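Local coordinates for protein beta-methylmalyl-CoA dehydratase (Chloroflexus aurantiacus, PDB 4E3E) that catalyses the reversible dehydration of beta-methylmalyl-CoA to mesaconyl-CoA, a step of the glyoxylate assimilation cycle, at residues I71-T76 with Y142-M147; G93-V98 with A272-G277; H252-A257 with V338-D343; P282-D287 with A316-P321; A291-L296 with L310-V315. One frame throughout, in Å; residues are numbered along the deposited sequence.

Contact 1. Residues I71-T76 with Y142-M147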
# COMPACT_ATOMS: atom_id res chain seq x y z
N ILE A 71 6.83 14.65 -0.57
CA ILE A 71 6.28 14.91 -1.89
C ILE A 71 6.93 16.13 -2.57
O ILE A 71 7.34 16.04 -3.73
CB ILE A 71 4.74 14.98 -1.85
CG1 ILE A 71 4.19 13.56 -1.60
CG2 ILE A 71 4.18 15.56 -3.16
CD1 ILE A 71 2.72 13.51 -1.29
N VAL A 72 7.03 17.25 -1.84
CA VAL A 72 7.72 18.46 -2.33
C VAL A 72 9.18 18.12 -2.68
O VAL A 72 9.66 18.42 -3.80
CB VAL A 72 7.61 19.62 -1.31
CG1 VAL A 72 8.57 20.76 -1.67
CG2 VAL A 72 6.17 20.16 -1.28
N PHE A 73 9.86 17.46 -1.76
CA PHE A 73 11.24 16.99 -1.99
C PHE A 73 11.35 16.09 -3.21
O PHE A 73 12.21 16.30 -4.08
CB PHE A 73 11.78 16.30 -0.73
CG PHE A 73 13.22 15.83 -0.82
CD1 PHE A 73 13.57 14.69 -1.53
CD2 PHE A 73 14.23 16.52 -0.12
CE1 PHE A 73 14.90 14.24 -1.56
CE2 PHE A 73 15.54 16.08 -0.15
CZ PHE A 73 15.89 14.93 -0.87
N GLY A 74 10.48 15.08 -3.29
CA GLY A 74 10.50 14.14 -4.41
C GLY A 74 10.42 14.79 -5.79
O GLY A 74 11.13 14.39 -6.70
N LYS A 75 9.55 15.79 -5.94
CA LYS A 75 9.44 16.54 -7.20
C LYS A 75 10.76 17.16 -7.66
O LYS A 75 10.97 17.33 -8.87
CB LYS A 75 8.42 17.68 -7.09
CG LYS A 75 7.08 17.29 -6.53
CD LYS A 75 6.38 16.36 -7.47
CE LYS A 75 5.96 15.08 -6.77
NZ LYS A 75 5.53 14.29 -7.94
N THR A 76 11.61 17.52 -6.71
CA THR A 76 12.85 18.24 -7.02
C THR A 76 13.95 17.27 -7.42
O THR A 76 14.93 17.66 -8.07
CB THR A 76 13.39 19.08 -5.82
OG1 THR A 76 14.02 18.23 -4.84
CG2 THR A 76 12.29 19.90 -5.19
N TYR A 142 11.94 25.50 1.91
CA TYR A 142 13.15 25.11 2.65
C TYR A 142 14.37 25.30 1.76
O TYR A 142 14.25 25.50 0.54
CB TYR A 142 13.07 23.66 3.15
CG TYR A 142 12.96 22.64 2.04
CD1 TYR A 142 14.09 22.22 1.34
CD2 TYR A 142 11.71 22.11 1.67
CE1 TYR A 142 13.99 21.31 0.29
CE2 TYR A 142 11.60 21.20 0.62
CZ TYR A 142 12.75 20.80 -0.06
OH TYR A 142 12.66 19.90 -1.10
N ILE A 143 15.54 25.25 2.39
CA ILE A 143 16.80 25.26 1.68
C ILE A 143 17.42 23.90 1.91
O ILE A 143 17.36 23.36 3.01
CB ILE A 143 17.73 26.37 2.21
CG1 ILE A 143 17.18 27.75 1.84
CG2 ILE A 143 19.16 26.19 1.71
CD1 ILE A 143 17.73 28.86 2.70
N ARG A 144 18.00 23.32 0.86
CA ARG A 144 18.81 22.14 1.05
C ARG A 144 20.04 22.29 0.19
O ARG A 144 20.05 23.07 -0.78
CB ARG A 144 18.03 20.84 0.76
CG ARG A 144 17.87 20.42 -0.70
CD ARG A 144 17.23 19.05 -0.77
NE ARG A 144 16.77 18.63 -2.10
CZ ARG A 144 17.27 17.59 -2.77
NH1 ARG A 144 18.27 16.85 -2.26
NH2 ARG A 144 16.76 17.28 -3.96
N TRP A 145 21.09 21.56 0.55
CA TRP A 145 22.29 21.54 -0.28
C TRP A 145 22.76 20.14 -0.47
O TRP A 145 22.62 19.31 0.42
CB TRP A 145 23.37 22.51 0.21
CG TRP A 145 23.84 22.36 1.63
CD1 TRP A 145 25.06 21.83 2.07
CD2 TRP A 145 23.14 22.76 2.87
NE1 TRP A 145 25.15 21.87 3.44
CE2 TRP A 145 24.04 22.41 3.98
CE3 TRP A 145 21.91 23.35 3.15
CZ2 TRP A 145 23.70 22.64 5.31
CZ3 TRP A 145 21.57 23.58 4.49
CH2 TRP A 145 22.44 23.23 5.54
N VAL A 146 23.26 19.88 -1.67
CA VAL A 146 23.58 18.53 -2.14
C VAL A 146 24.96 18.52 -2.80
O VAL A 146 25.36 19.50 -3.43
CB VAL A 146 22.54 17.99 -3.16
CG1 VAL A 146 21.24 17.65 -2.47
CG2 VAL A 146 22.24 19.00 -4.24
N MSE A 147 25.67 17.42 -2.65
CA MSE A 147 26.94 17.24 -3.33
C MSE A 147 26.62 16.54 -4.62
O MSE A 147 26.10 15.42 -4.60
CB MSE A 147 27.84 16.38 -2.46
CG MSE A 147 29.18 16.31 -3.17
SE MSE A 147 30.36 15.26 -2.03
CE MSE A 147 30.96 16.70 -0.82
O HOH W 1 14.66 20.32 -2.92

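Contact 2. Residues G93-V98 with A272-G277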
# COMPACT_ATOMS: atom_id res chain seq x y z
N GLY A 93 13.24 25.39 6.89
CA GLY A 93 12.08 24.63 6.42
C GLY A 93 10.83 25.09 7.13
O GLY A 93 10.57 24.65 8.24
N ARG A 94 10.08 26.00 6.50
CA ARG A 94 8.89 26.60 7.11
C ARG A 94 7.62 26.01 6.48
O ARG A 94 7.42 26.13 5.27
CB ARG A 94 8.91 28.12 6.90
CG ARG A 94 7.71 28.86 7.50
CD ARG A 94 7.71 30.32 7.10
NE ARG A 94 7.54 30.48 5.65
CZ ARG A 94 6.36 30.57 5.04
NH1 ARG A 94 5.23 30.51 5.74
NH2 ARG A 94 6.31 30.72 3.72
N PHE A 95 6.77 25.37 7.30
CA PHE A 95 5.46 24.91 6.82
C PHE A 95 4.50 26.09 6.77
O PHE A 95 4.50 26.91 7.67
CB PHE A 95 4.94 23.73 7.67
CG PHE A 95 5.71 22.45 7.43
CD1 PHE A 95 5.34 21.57 6.40
CD2 PHE A 95 6.84 22.15 8.18
CE1 PHE A 95 6.09 20.41 6.15
CE2 PHE A 95 7.58 20.98 7.94
CZ PHE A 95 7.21 20.12 6.92
N GLY A 96 3.71 26.19 5.70
CA GLY A 96 2.86 27.36 5.47
C GLY A 96 1.40 26.96 5.61
O GLY A 96 0.98 26.51 6.67
N ALA A 97 0.62 27.11 4.55
CA ALA A 97 -0.79 26.70 4.59
C ALA A 97 -0.94 25.20 4.82
O ALA A 97 -0.12 24.38 4.35
CB ALA A 97 -1.51 27.13 3.32
N VAL A 98 -1.97 24.84 5.58
CA VAL A 98 -2.35 23.44 5.80
C VAL A 98 -2.69 22.78 4.46
O VAL A 98 -3.30 23.40 3.57
CB VAL A 98 -3.57 23.36 6.75
CG1 VAL A 98 -4.02 21.92 6.96
CG2 VAL A 98 -3.23 23.99 8.08
N ALA A 272 6.06 22.06 12.66
CA ALA A 272 5.85 23.38 12.08
C ALA A 272 7.08 23.91 11.34
O ALA A 272 6.97 24.82 10.51
CB ALA A 272 5.40 24.36 13.15
N ALA A 273 8.25 23.34 11.63
CA ALA A 273 9.47 23.74 10.96
C ALA A 273 10.51 22.64 11.02
O ALA A 273 10.55 21.86 11.97
CB ALA A 273 10.05 25.00 11.59
N ILE A 274 11.37 22.61 10.00
CA ILE A 274 12.60 21.82 10.02
C ILE A 274 13.79 22.78 10.06
O ILE A 274 13.94 23.62 9.17
CB ILE A 274 12.70 20.89 8.79
CG1 ILE A 274 11.57 19.86 8.83
CG2 ILE A 274 14.06 20.20 8.75
CD1 ILE A 274 11.25 19.22 7.49
N ASN A 275 14.62 22.66 11.09
CA ASN A 275 15.75 23.57 11.30
C ASN A 275 17.04 23.04 10.71
O ASN A 275 17.83 23.79 10.12
CB ASN A 275 15.93 23.82 12.80
CG ASN A 275 14.64 24.25 13.47
OD1 ASN A 275 14.20 23.64 14.47
ND2 ASN A 275 14.00 25.25 12.91
N SER A 276 17.26 21.75 10.86
CA SER A 276 18.40 21.11 10.20
C SER A 276 18.18 19.62 10.21
O SER A 276 17.31 19.11 10.93
CB SER A 276 19.73 21.49 10.86
OG SER A 276 19.85 20.87 12.12
N GLY A 277 18.95 18.91 9.39
CA GLY A 277 18.79 17.49 9.21
C GLY A 277 20.05 16.98 8.57
O GLY A 277 20.49 17.50 7.54
O HOH W 2 5.33 26.90 10.32

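Contact 3. Residues H252-A257 with V338-D343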
# COMPACT_ATOMS: atom_id res chain seq x y z
N HIS A 252 12.81 8.66 4.57
CA HIS A 252 12.13 7.50 5.15
C HIS A 252 12.53 7.35 6.60
O HIS A 252 11.69 7.07 7.46
CB HIS A 252 12.47 6.23 4.35
CG HIS A 252 11.62 5.01 4.71
ND1 HIS A 252 10.34 4.89 4.34
CD2 HIS A 252 11.97 3.81 5.36
CE1 HIS A 252 9.85 3.71 4.77
NE2 HIS A 252 10.86 3.03 5.38
N ILE A 253 13.81 7.59 6.89
CA ILE A 253 14.30 7.54 8.28
C ILE A 253 13.70 8.65 9.13
O ILE A 253 13.34 8.43 10.29
CB ILE A 253 15.84 7.57 8.33
CG1 ILE A 253 16.39 6.48 7.39
CG2 ILE A 253 16.36 7.40 9.75
CD1 ILE A 253 15.85 5.09 7.66
N ILE A 254 13.57 9.84 8.55
CA ILE A 254 12.93 10.96 9.25
C ILE A 254 11.50 10.56 9.64
O ILE A 254 11.05 10.79 10.79
CB ILE A 254 12.93 12.25 8.40
CG1 ILE A 254 14.36 12.78 8.21
CG2 ILE A 254 12.08 13.33 9.06
CD1 ILE A 254 14.52 13.85 7.14
N SER A 255 10.79 9.95 8.70
CA SER A 255 9.39 9.61 8.93
C SER A 255 9.21 8.48 9.96
O SER A 255 8.27 8.51 10.77
CB SER A 255 8.71 9.31 7.60
OG SER A 255 8.23 10.52 7.03
N LEU A 256 10.11 7.51 9.95
CA LEU A 256 10.11 6.50 10.98
C LEU A 256 10.40 7.09 12.38
O LEU A 256 9.69 6.78 13.35
CB LEU A 256 11.16 5.40 10.66
CG LEU A 256 10.80 4.42 9.51
CD1 LEU A 256 12.02 3.59 9.10
CD2 LEU A 256 9.65 3.49 9.87
N ALA A 257 11.43 7.94 12.47
CA ALA A 257 11.80 8.57 13.74
C ALA A 257 10.63 9.36 14.31
O ALA A 257 10.34 9.28 15.51
CB ALA A 257 13.03 9.47 13.56
N VAL A 338 24.63 6.08 14.50
CA VAL A 338 23.69 7.17 14.26
C VAL A 338 23.48 7.41 12.75
O VAL A 338 24.45 7.61 12.00
CB VAL A 338 24.14 8.49 14.95
CG1 VAL A 338 23.21 9.64 14.57
CG2 VAL A 338 24.19 8.32 16.46
N VAL A 339 22.21 7.42 12.33
CA VAL A 339 21.87 7.55 10.90
C VAL A 339 21.16 8.86 10.59
O VAL A 339 21.12 9.30 9.43
CB VAL A 339 21.05 6.35 10.36
CG1 VAL A 339 21.88 5.06 10.39
CG2 VAL A 339 19.71 6.20 11.09
N LEU A 340 20.61 9.49 11.63
CA LEU A 340 19.83 10.72 11.45
C LEU A 340 20.04 11.64 12.64
O LEU A 340 19.94 11.19 13.78
CB LEU A 340 18.35 10.40 11.34
CG LEU A 340 17.46 11.64 11.14
CD1 LEU A 340 17.73 12.23 9.75
CD2 LEU A 340 15.98 11.31 11.35
N ASP A 341 20.32 12.91 12.37
CA ASP A 341 20.31 13.95 13.38
C ASP A 341 19.34 15.01 12.87
O ASP A 341 19.68 15.78 11.97
CB ASP A 341 21.72 14.52 13.58
CG ASP A 341 21.78 15.62 14.63
OD1 ASP A 341 20.71 15.99 15.20
OD2 ASP A 341 22.89 16.12 14.89
N PHE A 342 18.14 15.06 13.44
CA PHE A 342 17.02 15.83 12.88
C PHE A 342 16.58 16.87 13.91
O PHE A 342 16.22 16.51 15.02
CB PHE A 342 15.87 14.87 12.52
CG PHE A 342 14.69 15.52 11.82
CD1 PHE A 342 14.86 16.21 10.62
CD2 PHE A 342 13.39 15.38 12.34
CE1 PHE A 342 13.76 16.79 9.98
CE2 PHE A 342 12.29 15.96 11.69
CZ PHE A 342 12.48 16.67 10.52
N ASP A 343 16.60 18.14 13.52
CA ASP A 343 16.36 19.25 14.44
C ASP A 343 15.17 20.01 13.87
O ASP A 343 15.23 20.53 12.76
CB ASP A 343 17.65 20.11 14.50
CG ASP A 343 17.47 21.49 15.17
OD1 ASP A 343 16.36 21.93 15.60
OD2 ASP A 343 18.50 22.18 15.26

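Contact 4. Residues P282-D287 with A316-P321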
# COMPACT_ATOMS: atom_id res chain seq x y z
N PRO A 282 24.45 5.90 6.08
CA PRO A 282 23.41 5.31 5.24
C PRO A 282 22.62 4.24 6.01
O PRO A 282 23.14 3.63 6.94
CB PRO A 282 24.22 4.70 4.08
CG PRO A 282 25.52 4.34 4.71
CD PRO A 282 25.80 5.43 5.71
N SER A 283 21.38 4.03 5.60
CA SER A 283 20.49 3.05 6.20
C SER A 283 20.11 2.07 5.10
O SER A 283 20.04 2.45 3.92
CB SER A 283 19.21 3.74 6.67
OG SER A 283 19.44 4.51 7.83
N PHE A 284 19.85 0.82 5.48
CA PHE A 284 19.64 -0.26 4.52
C PHE A 284 18.50 -1.15 4.99
O PHE A 284 18.23 -1.18 6.19
CB PHE A 284 20.91 -1.10 4.43
CG PHE A 284 22.13 -0.30 4.08
CD1 PHE A 284 22.37 0.09 2.77
CD2 PHE A 284 23.05 0.06 5.07
CE1 PHE A 284 23.50 0.84 2.44
CE2 PHE A 284 24.17 0.81 4.75
CZ PHE A 284 24.40 1.19 3.43
N ALA A 285 17.84 -1.85 4.06
CA ALA A 285 16.84 -2.87 4.42
C ALA A 285 17.52 -3.86 5.34
O ALA A 285 18.70 -4.17 5.12
CB ALA A 285 16.31 -3.57 3.19
N GLY A 286 16.82 -4.30 6.38
CA GLY A 286 17.45 -5.18 7.38
C GLY A 286 17.98 -4.45 8.61
O GLY A 286 18.27 -5.08 9.64
N ASP A 287 18.16 -3.14 8.51
CA ASP A 287 18.50 -2.34 9.67
C ASP A 287 17.28 -2.12 10.53
O ASP A 287 16.17 -1.86 10.02
CB ASP A 287 19.07 -0.98 9.24
CG ASP A 287 20.47 -1.09 8.63
OD1 ASP A 287 21.16 -2.12 8.82
OD2 ASP A 287 20.90 -0.13 7.95
N ALA A 316 18.11 9.22 15.16
CA ALA A 316 17.80 7.82 14.84
C ALA A 316 19.09 7.00 14.80
O ALA A 316 20.13 7.47 14.30
CB ALA A 316 17.03 7.69 13.53
N THR A 317 19.01 5.80 15.30
CA THR A 317 20.14 4.90 15.30
C THR A 317 19.73 3.58 14.71
O THR A 317 18.59 3.26 14.66
CB THR A 317 20.69 4.66 16.70
OG1 THR A 317 19.67 4.15 17.54
CG2 THR A 317 21.15 5.92 17.29
N LYS A 318 20.70 2.80 14.28
CA LYS A 318 20.40 1.47 13.83
C LYS A 318 20.91 0.46 14.81
O LYS A 318 22.00 0.56 15.29
CB LYS A 318 20.93 1.19 12.43
CG LYS A 318 22.41 1.39 12.24
CD LYS A 318 22.90 0.62 11.04
CE LYS A 318 23.07 1.55 9.87
NZ LYS A 318 23.37 0.87 8.61
N ASP A 319 20.07 -0.50 15.11
CA ASP A 319 20.45 -1.62 15.91
C ASP A 319 21.03 -1.16 17.22
O ASP A 319 22.06 -1.63 17.62
CB ASP A 319 21.43 -2.49 15.15
CG ASP A 319 20.87 -3.00 13.85
OD1 ASP A 319 19.67 -3.00 13.63
OD2 ASP A 319 21.65 -3.43 13.02
N ARG A 320 20.36 -0.23 17.87
CA ARG A 320 20.83 0.52 19.05
C ARG A 320 21.98 -0.11 19.83
O ARG A 320 21.85 -1.24 20.33
CB ARG A 320 19.66 0.86 19.98
CG ARG A 320 19.31 -0.20 21.02
CD ARG A 320 18.61 0.45 22.19
NE ARG A 320 19.01 1.85 22.34
CZ ARG A 320 18.51 2.69 23.24
NH1 ARG A 320 17.58 2.27 24.08
NH2 ARG A 320 18.93 3.94 23.29
N PRO A 321 23.10 0.62 19.96
CA PRO A 321 24.26 0.12 20.72
C PRO A 321 24.03 0.16 22.24
O PRO A 321 22.94 0.56 22.70
CB PRO A 321 25.39 1.07 20.31
CG PRO A 321 24.70 2.33 19.94
CD PRO A 321 23.38 1.94 19.35
O HOH W 3 18.20 -5.19 12.44
O HOH W 4 21.71 -4.18 10.54

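Contact 5. Residues A291-L296 with L310-V315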
# COMPACT_ATOMS: atom_id res chain seq x y z
N ALA A 291 14.93 5.43 17.99
CA ALA A 291 15.01 6.88 18.07
C ALA A 291 15.05 7.36 19.52
O ALA A 291 14.50 6.71 20.42
CB ALA A 291 13.85 7.53 17.31
N TRP A 292 15.72 8.48 19.73
CA TRP A 292 15.60 9.24 20.97
C TRP A 292 15.57 10.72 20.69
O TRP A 292 16.07 11.17 19.65
CB TRP A 292 16.70 8.86 21.97
CG TRP A 292 18.10 9.26 21.54
CD1 TRP A 292 19.02 8.51 20.81
CD2 TRP A 292 18.77 10.52 21.83
NE1 TRP A 292 20.19 9.21 20.63
CE2 TRP A 292 20.11 10.43 21.22
CE3 TRP A 292 18.42 11.69 22.51
CZ2 TRP A 292 21.02 11.46 21.29
CZ3 TRP A 292 19.36 12.72 22.59
CH2 TRP A 292 20.63 12.61 21.99
N SER A 293 14.98 11.48 21.59
CA SER A 293 14.85 12.93 21.38
C SER A 293 15.36 13.74 22.56
O SER A 293 15.34 13.28 23.70
CB SER A 293 13.41 13.32 21.06
OG SER A 293 12.98 12.68 19.87
N GLU A 294 15.81 14.95 22.26
CA GLU A 294 16.15 15.92 23.30
C GLU A 294 15.29 17.15 23.11
O GLU A 294 15.06 17.57 21.97
CB GLU A 294 17.63 16.30 23.20
CG GLU A 294 18.05 17.38 24.18
CD GLU A 294 19.53 17.67 24.10
OE1 GLU A 294 20.23 17.01 23.33
OE2 GLU A 294 19.99 18.57 24.83
N ILE A 295 14.79 17.73 24.21
CA ILE A 295 14.14 19.03 24.12
C ILE A 295 15.25 20.09 24.13
O ILE A 295 15.83 20.38 25.19
CB ILE A 295 13.13 19.29 25.27
CG1 ILE A 295 12.11 18.14 25.42
CG2 ILE A 295 12.45 20.66 25.08
CD1 ILE A 295 11.29 17.82 24.18
N LEU A 296 15.57 20.62 22.94
CA LEU A 296 16.61 21.66 22.80
C LEU A 296 16.17 22.99 23.39
O LEU A 296 16.97 23.72 23.97
CB LEU A 296 16.97 21.87 21.33
CG LEU A 296 17.59 20.66 20.63
CD1 LEU A 296 17.84 20.98 19.16
CD2 LEU A 296 18.85 20.20 21.34
N LEU A 310 8.13 23.57 20.80
CA LEU A 310 9.33 22.93 21.32
C LEU A 310 10.28 22.70 20.17
O LEU A 310 9.87 22.24 19.09
CB LEU A 310 9.01 21.58 21.98
CG LEU A 310 8.09 21.53 23.20
CD1 LEU A 310 7.71 20.09 23.50
CD2 LEU A 310 8.73 22.18 24.43
N ARG A 311 11.53 23.06 20.39
CA ARG A 311 12.57 22.73 19.43
C ARG A 311 13.12 21.39 19.87
O ARG A 311 13.56 21.24 21.02
CB ARG A 311 13.67 23.79 19.38
CG ARG A 311 14.72 23.51 18.29
CD ARG A 311 15.80 24.58 18.23
NE ARG A 311 16.71 24.36 17.10
CZ ARG A 311 17.60 25.24 16.65
NH1 ARG A 311 17.72 26.43 17.23
NH2 ARG A 311 18.37 24.94 15.62
N VAL A 312 13.06 20.41 18.97
CA VAL A 312 13.38 19.03 19.29
C VAL A 312 14.50 18.54 18.39
O VAL A 312 14.50 18.83 17.19
CB VAL A 312 12.14 18.11 19.12
CG1 VAL A 312 12.45 16.64 19.45
CG2 VAL A 312 10.96 18.62 19.95
N ARG A 313 15.46 17.82 18.98
CA ARG A 313 16.38 17.01 18.20
C ARG A 313 15.95 15.55 18.35
O ARG A 313 15.92 15.03 19.47
CB ARG A 313 17.82 17.15 18.68
CG ARG A 313 18.81 16.34 17.84
CD ARG A 313 20.25 16.31 18.41
NE ARG A 313 20.75 17.64 18.77
CZ ARG A 313 21.07 18.61 17.90
NH1 ARG A 313 20.97 18.42 16.59
NH2 ARG A 313 21.49 19.78 18.37
N THR A 314 15.63 14.90 17.24
CA THR A 314 15.46 13.45 17.27
C THR A 314 16.62 12.80 16.55
O THR A 314 16.95 13.16 15.41
CB THR A 314 14.11 13.02 16.68
OG1 THR A 314 13.05 13.68 17.40
CG2 THR A 314 13.94 11.51 16.79
N VAL A 315 17.24 11.85 17.22
CA VAL A 315 18.38 11.13 16.66
C VAL A 315 17.94 9.69 16.40
O VAL A 315 17.42 9.03 17.30
CB VAL A 315 19.55 11.12 17.68
CG1 VAL A 315 20.72 10.30 17.15
CG2 VAL A 315 19.99 12.55 17.98

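Contact 1. Residues I71-T76 with Y142-M147
F73 and Y142 have the nearest CA atoms of the two segments, 9.5 Å apart, where helix residues 71-76 pass strand residues 142-147 at a crossing angle of -46°. Long side chains bridge this wide gap. Y142 rises from the strand and carries its phenol to the helix backbone, where OH comes within 3.4 Å of F73 CA. V72 points the other way alongside it and sets CG1 against CE2 of the tyrosine. Two residues along, R144 is extended from CG to NE and lays its guanidinium over the rim of one face of F73, NH1 lying 3.4 Å from CZ of the phenylalanine with the two planes 36° apart. The ring reaches it because F73 CG stands anti to the backbone N (chi1 -177°).

The polar end of the contact gathers round T76. Its OG1 donates to F73 O (2.8 Å) on a lone pair of that carbonyl and accepts from R144 NH2 (3.0 Å). A water completes the network: it donates to T76 OG1, accepts from R144 NE and bonds to Y142 OH. R144 is gripped further by N87, whose OD1 accepts from NH1, and by S81. N87 is a substrate-binding position by similarity, so this bond is consistent with R144 positioning it from the second shell.

In this HotDog fold, helix 65-80 lies against the antiparallel sheet, and strand 138-149 is flanked there by strands 84-95 and 122-132. From the first of these Y90 touches F73 and R144, and from the second S129 touches T76 and Y142.

Contact 2. Residues G93-V98 with A272-G277
CG of F95 and CG1 of I274 each stand anti to the carbonyl carbon of their own residue, with chi1 of -71° for the phenylalanine and -65° for the isoleucine, and this brings the two ends together on one side of the sheet. There I274 CD1 approaches F95 CE2 at 4.1 Å. The same turn of F95 sets the edge of its ring beside the neighbouring backbone: A272 O lies in the plane of the ring, 3.5 Å from CD2.

Beneath the side chains the strands run antiparallel. G93 and I274 form a hydrogen-bonded pair, with G93 N donating to I274 O (3.0 Å) and I274 N returning the bond to G93 O (2.8 Å), on a lone pair. G93 O also receives the CA hydrogen of A273. R94 and A273, the adjacent non-hydrogen-bonded pair, send their side chains to the other face, where R94 makes a salt bridge with E141. The last rung is longer: F95 N reaches A272 O at 3.3 Å, and the donor stands 37° above the carbonyl plane. A water donates to both F95 O and A272 O, tying the end of strand 84-95 to A272. A272 and A273 also form a classic beta bulge against T345 of strand 338-349.

This pairing of strands 84-95 and 270-278 makes the sheet continuous at its middle. G96, A97 and V98, substrate-binding by similarity, follow directly, and F95 touches S65 of the same predicted site. The backbone bonds and the bridging water would therefore hold in place the point from which this probable substrate-binding loop departs.

Contact 3. Residues H252-A257 with V338-D343
I254 and L340 interlock where helix 250-265 of the HotDog fold lies across strand 338-349 of its sheet, the short segments crossing at -73°. The interface is purely apolar and works by fit. L340 is the central bump: chi1 of -179° points its CG directly away from N and sends its fork into the helix, CD2 settling 3.7 Å from the CA of I254 and CD1 3.7 Å from CG1 of the same residue. The isoleucine lies roughly perpendicular to the leucine and has a second surface to meet, the face of F342. Its CG2 methyl stands over that ring in a CH-pi contact, 3.8 Å from the centroid, displaced toward the rim.

On the other flank of L340, I253 drops its CG2 methyl into the notch between two neighbouring strand residues, 3.8 Å from V339 CG2 and 3.9 Å from L340 CB. V339 and L340 form a classic beta bulge opposite A316, which turns two successive side chains toward the helix and makes the notch. S283 and A316 add to the packing round I253.

Polar residues keep to the far sides. On the helix, H252 bonds to Y40 and E217, while S255 bonds to Y36 and H70. On the strand, D343 forms a salt bridge with R311. The seam thus joins helix to sheet through carbon alone, and it is finished a turn further along the helix by the methyl of A257, CB lying 4.1 Å from L340 CD2.

Contact 4. Residues P282-D287 with A316-P321
K318 reaches from the end of strand 307-318 into a type II beta turn, F284 to D287, in the loop between strands 270-278 and 288-300. Its ammonium is the centre of the contact. NZ makes a salt bridge with D287 OD2 (2.7 Å), donates to P282 O (3.2 Å) and lies at the edge of the F284 ring, 3.6 Å from CD2. The chain gets there by leaving with CG between the backbone N and the carbonyl carbon (chi1 57°) and then bending at chi3.

D287 OD2 is gripped twice. F284 N donates to it at 2.8 Å from one face of the carboxylate plane and K318 NZ comes from the opposite face, so the lysine meets an acceptor already fixed by the turn. The turn itself is closed by D287 N donating to F284 O, with G286 adopting a positive phi at its third position. Beyond this, F284 is held by R245 in a cation-pi contact and by F243 edge-to-face.

The second carboxylate, D319, is placed by T288, whose N donates to OD1, and it packs against H236 of the second subunit. The contact thus pins the end of one strand to the loop leading into its neighbour, near the subunit interface. D287 OD1 and D319 OD2 lie 4.4 Å apart, a proximity of like charges which the nearby ammonium and the water between these two oxygens probably ease. Another water links G286 O with D319 OD1; the one between donates to both carboxylates, 2.7 Å from D287 OD1 and 2.6 Å from D319 OD2.

Contact 5. Residues A291-L296 with L310-V315
W292 and V315 pair near one end of a beta hairpin built from strands 288-300 and 307-318. From CB of W292, chi1 of 67° tucks CG in between N and C of its own backbone, laying the indole back over the partner strand. CD1 passes 3.9 Å from V315 O. NE1 and CE2 then lie over V315 CB, which makes a CH-pi contact 3.9 Å from the centroid of the five-membered ring. Farther out, CZ2 meets V315 CG2 at 3.6 Å and CH2 ends near the same methyl. The indole N-H bonds to P326 O, and F325 meets the ring edge-to-face.

The backbones are laced by bonds between W292 and V315 in both directions, repeated between E294 and R313, with a weak one from L296 N to R311 O. L296 sets CD1 over one face of the R313 guanidinium, whose NH1 forms a salt bridge with D341 on strand 338-349. On the opposite side of the sheet, facing helix 250-265, T314 OG1 also bonds to Y344 and S293 OG to H207. These two hydroxyls meet each other across the non-hydrogen-bonded pair, OG of S293 lying 2.7 Å from OG1 of T314.

From the N terminus, helix residues 71-76 open contact 1 and residues 93-98 open contact 2 before strand 138-149 closes the first. Helix residues 252-257 then open contact 3, and strand 270-278 closes contact 2, so contact 2 crosses both its neighbours. Contacts 4 and 5 open in turn. The hairpin of contact 5 closes at 310-315, contact 4 at 316-321 directly after it, and contact 3 at 338-343, giving 5 within 4 within 3. Contacts 1 and 3 seat helices 65-80 and 250-265 on one sheet, contact 2 joins its early and late strands, contact 5 pairs two strands next to the outer strand 204-212, and contact 4 ties the end of 307-318 to the loop before 288-300.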